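Local coordinates for flagellar basal body protein (PDB 5NPY) that probably builds part of the flagellar hook, the curved extracellular segment that joins the rotary motor to the filament, at residues M379-D384 with S391-Q396. Residues are numbered along the deposited sequence; the frame is centred on the assembly and turned at random.
Sequences MTNSND and SKRKNQ. With 144 (tris-hydroxymethyl-methyl-ammonium), chain B.
Asn381 reaches from the end of strand 370-381 into the loop at Arg393 to Asn395. Its CG lies anti to the backbone N (chi1 -165°), which carries the amide across to that loop. CB lies 3.7 Å from Arg393 NH2, and O4 of the bound tris-hydroxymethyl-methyl-ammonium is also near it. CG sits next to the same arginine, 3.6 Å from Arg393 NH2. OD1 accepts two hydrogen bonds from Arg393, from NE at 2.8 Å and from NH2 at 2.9 Å. The guanidinium grips this one oxygen side-on. OD1 lies in the guanidinium plane, but both donors approach from the same face of the amide, and the two flat groups are turned 58° apart. A bend at chi3 (58°) brings the arginine tip back to this oxygen. At the other branch, ND2 donates to two backbone carbonyls, Arg393 O and Asn395 O, each at 2.8 Å. Further along, Asn383 ND2 donates to Lys394 O at 3.0 Å. A water joins Ser382 O, Asp384 N and Arg393 O. Strands 370-381 and 396-406 pair through a classic beta bulge, with Thr380 and Asn381 set against Thr397. Thr380 OG1 bonds to the ligand O3 at 2.9 Å and also to Thr397. Arg393 NH2 has a further partner in Asn226 O. The four bonds at the Asn381 amide, two accepted and two donated, fix its rotation and probably help to place the guanidinium beside the ligand, whose C4 lies over one of its faces.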
loop_
_atom_site.group_PDB
_atom_site.type_symbol
_atom_site.label_atom_id
_atom_site.label_comp_id
_atom_site.label_asym_id
_atom_site.label_seq_id
_atom_site.Cartn_x
_atom_site.Cartn_y
_atom_site.Cartn_z
ATOM N N MET A 379 -17.998 9.670 0.982
ATOM C CA MET A 379 -18.462 9.667 -0.410
ATOM C C MET A 379 -19.271 10.910 -0.722
ATOM O O MET A 379 -20.185 11.271 0.019
ATOM C CB MET A 379 -19.309 8.445 -0.728
ATOM C CG MET A 379 -19.542 8.262 -2.227
ATOM S SD MET A 379 -20.295 6.624 -2.517
ATOM C CE MET A 379 -22.002 7.067 -2.721
ATOM N N THR A 380 -18.962 11.539 -1.847
ATOM C CA THR A 380 -19.532 12.838 -2.161
ATOM C C THR A 380 -20.335 12.848 -3.444
ATOM O O THR A 380 -21.177 13.737 -3.615
ATOM C CB THR A 380 -18.420 13.900 -2.280
ATOM O OG1 THR A 380 -17.481 13.487 -3.299
ATOM C CG2 THR A 380 -17.681 14.064 -0.954
ATOM N N ASN A 381 -20.083 11.915 -4.347
ATOM C CA ASN A 381 -20.721 11.890 -5.647
ATOM C C ASN A 381 -20.858 10.447 -6.099
ATOM O O ASN A 381 -19.909 9.668 -5.983
ATOM C CB ASN A 381 -19.927 12.672 -6.703
ATOM C CG ASN A 381 -20.745 12.947 -7.933
ATOM O OD1 ASN A 381 -21.672 13.748 -7.900
ATOM N ND2 ASN A 381 -20.436 12.254 -9.017
ATOM N N SER A 382 -22.022 10.101 -6.629
ATOM C CA SER A 382 -22.226 8.748 -7.127
ATOM C C SER A 382 -22.332 8.773 -8.648
ATOM O O SER A 382 -22.757 9.772 -9.244
ATOM C CB SER A 382 -23.473 8.118 -6.499
ATOM O OG SER A 382 -24.629 8.666 -7.086
ATOM N N ASN A 383 -21.901 7.685 -9.280
ATOM C CA ASN A 383 -21.919 7.593 -10.741
ATOM C C ASN A 383 -23.301 7.113 -11.188
ATOM O O ASN A 383 -23.642 5.938 -11.069
ATOM C CB ASN A 383 -20.799 6.686 -11.238
ATOM C CG ASN A 383 -21.028 6.181 -12.676
ATOM O OD1 ASN A 383 -21.131 4.972 -12.917
ATOM N ND2 ASN A 383 -21.132 7.103 -13.620
ATOM N N ASP A 384 -24.096 8.046 -11.693
ATOM C CA ASP A 384 -25.413 7.766 -12.220
ATOM C C ASP A 384 -25.268 7.120 -13.603
ATOM O O ASP A 384 -24.657 7.718 -14.486
ATOM C CB ASP A 384 -26.223 9.066 -12.271
ATOM C CG ASP A 384 -27.628 8.891 -12.893
ATOM O OD1 ASP A 384 -27.930 7.829 -13.460
ATOM O OD2 ASP A 384 -28.470 9.833 -12.779
ATOM N N SER A 391 -21.315 14.975 -18.600
ATOM C CA SER A 391 -21.774 15.312 -17.252
ATOM C C SER A 391 -20.588 15.731 -16.401
ATOM O O SER A 391 -19.552 15.061 -16.399
ATOM C CB SER A 391 -22.486 14.117 -16.606
ATOM O OG SER A 391 -23.491 13.602 -17.456
ATOM N N LYS A 392 -20.723 16.850 -15.694
ATOM C CA LYS A 392 -19.592 17.322 -14.902
ATOM C C LYS A 392 -19.346 16.473 -13.662
ATOM O O LYS A 392 -18.231 16.487 -13.137
ATOM C CB LYS A 392 -19.802 18.779 -14.503
ATOM C CG LYS A 392 -19.800 19.684 -15.694
ATOM C CD LYS A 392 -20.149 21.108 -15.331
ATOM C CE LYS A 392 -19.798 22.002 -16.493
ATOM N NZ LYS A 392 -20.465 21.505 -17.738
ATOM N N ARG A 393 -20.357 15.741 -13.179
ATOM C CA ARG A 393 -20.169 14.923 -11.989
ATOM C C ARG A 393 -20.491 13.484 -12.355
ATOM O O ARG A 393 -21.249 12.798 -11.655
ATOM C CB ARG A 393 -21.039 15.431 -10.840
ATOM C CG ARG A 393 -20.793 16.914 -10.469
ATOM C CD ARG A 393 -21.818 17.350 -9.437
ATOM N NE ARG A 393 -21.732 16.499 -8.248
ATOM C CZ ARG A 393 -21.355 16.885 -7.029
ATOM N NH1 ARG A 393 -21.062 18.149 -6.749
ATOM N NH2 ARG A 393 -21.336 15.981 -6.061
ATOM N N LYS A 394 -19.922 13.035 -13.478
ATOM C CA LYS A 394 -20.097 11.654 -13.897
ATOM C C LYS A 394 -19.396 10.677 -12.953
ATOM O O LYS A 394 -19.952 9.617 -12.611
ATOM C CB LYS A 394 -19.571 11.472 -15.322
ATOM C CG LYS A 394 -20.110 10.238 -16.017
ATOM C CD LYS A 394 -18.995 9.349 -16.464
ATOM C CE LYS A 394 -18.010 10.104 -17.344
ATOM N NZ LYS A 394 -16.696 9.436 -17.270
ATOM N N ASN A 395 -18.145 10.964 -12.590
ATOM C CA ASN A 395 -17.350 10.006 -11.828
ATOM C C ASN A 395 -17.759 9.952 -10.362
ATOM O O ASN A 395 -18.008 10.987 -9.726
ATOM C CB ASN A 395 -15.870 10.354 -11.912
ATOM C CG ASN A 395 -15.331 10.138 -13.257
ATOM O OD1 ASN A 395 -15.988 9.508 -14.076
ATOM N ND2 ASN A 395 -14.131 10.665 -13.527
ATOM N N GLN A 396 -17.789 8.736 -9.815
ATOM C CA GLN A 396 -17.948 8.585 -8.378
ATOM C C GLN A 396 -16.725 9.157 -7.682
ATOM O O GLN A 396 -15.591 8.967 -8.133
ATOM C CB GLN A 396 -18.128 7.122 -7.998
ATOM C CG GLN A 396 -17.726 6.816 -6.576
ATOM C CD GLN A 396 -18.434 5.613 -6.046
ATOM O OE1 GLN A 396 -19.624 5.413 -6.318
ATOM N NE2 GLN A 396 -17.713 4.785 -5.278
HETATM C C1 144 B . -16.549 18.017 -6.446
HETATM N N 144 B . -16.931 17.177 -5.311
HETATM C C2 144 B . -18.079 17.769 -4.624
HETATM O O2 144 B . -17.741 18.826 -3.760
HETATM C C3 144 B . -15.819 17.064 -4.373
HETATM O O3 144 B . -15.993 15.945 -3.531
HETATM C C4 144 B . -17.315 15.808 -5.697
HETATM O O4 144 B . -17.353 15.473 -7.066
HETATM O O HOH W 1 -23.357 10.598 -12.185
#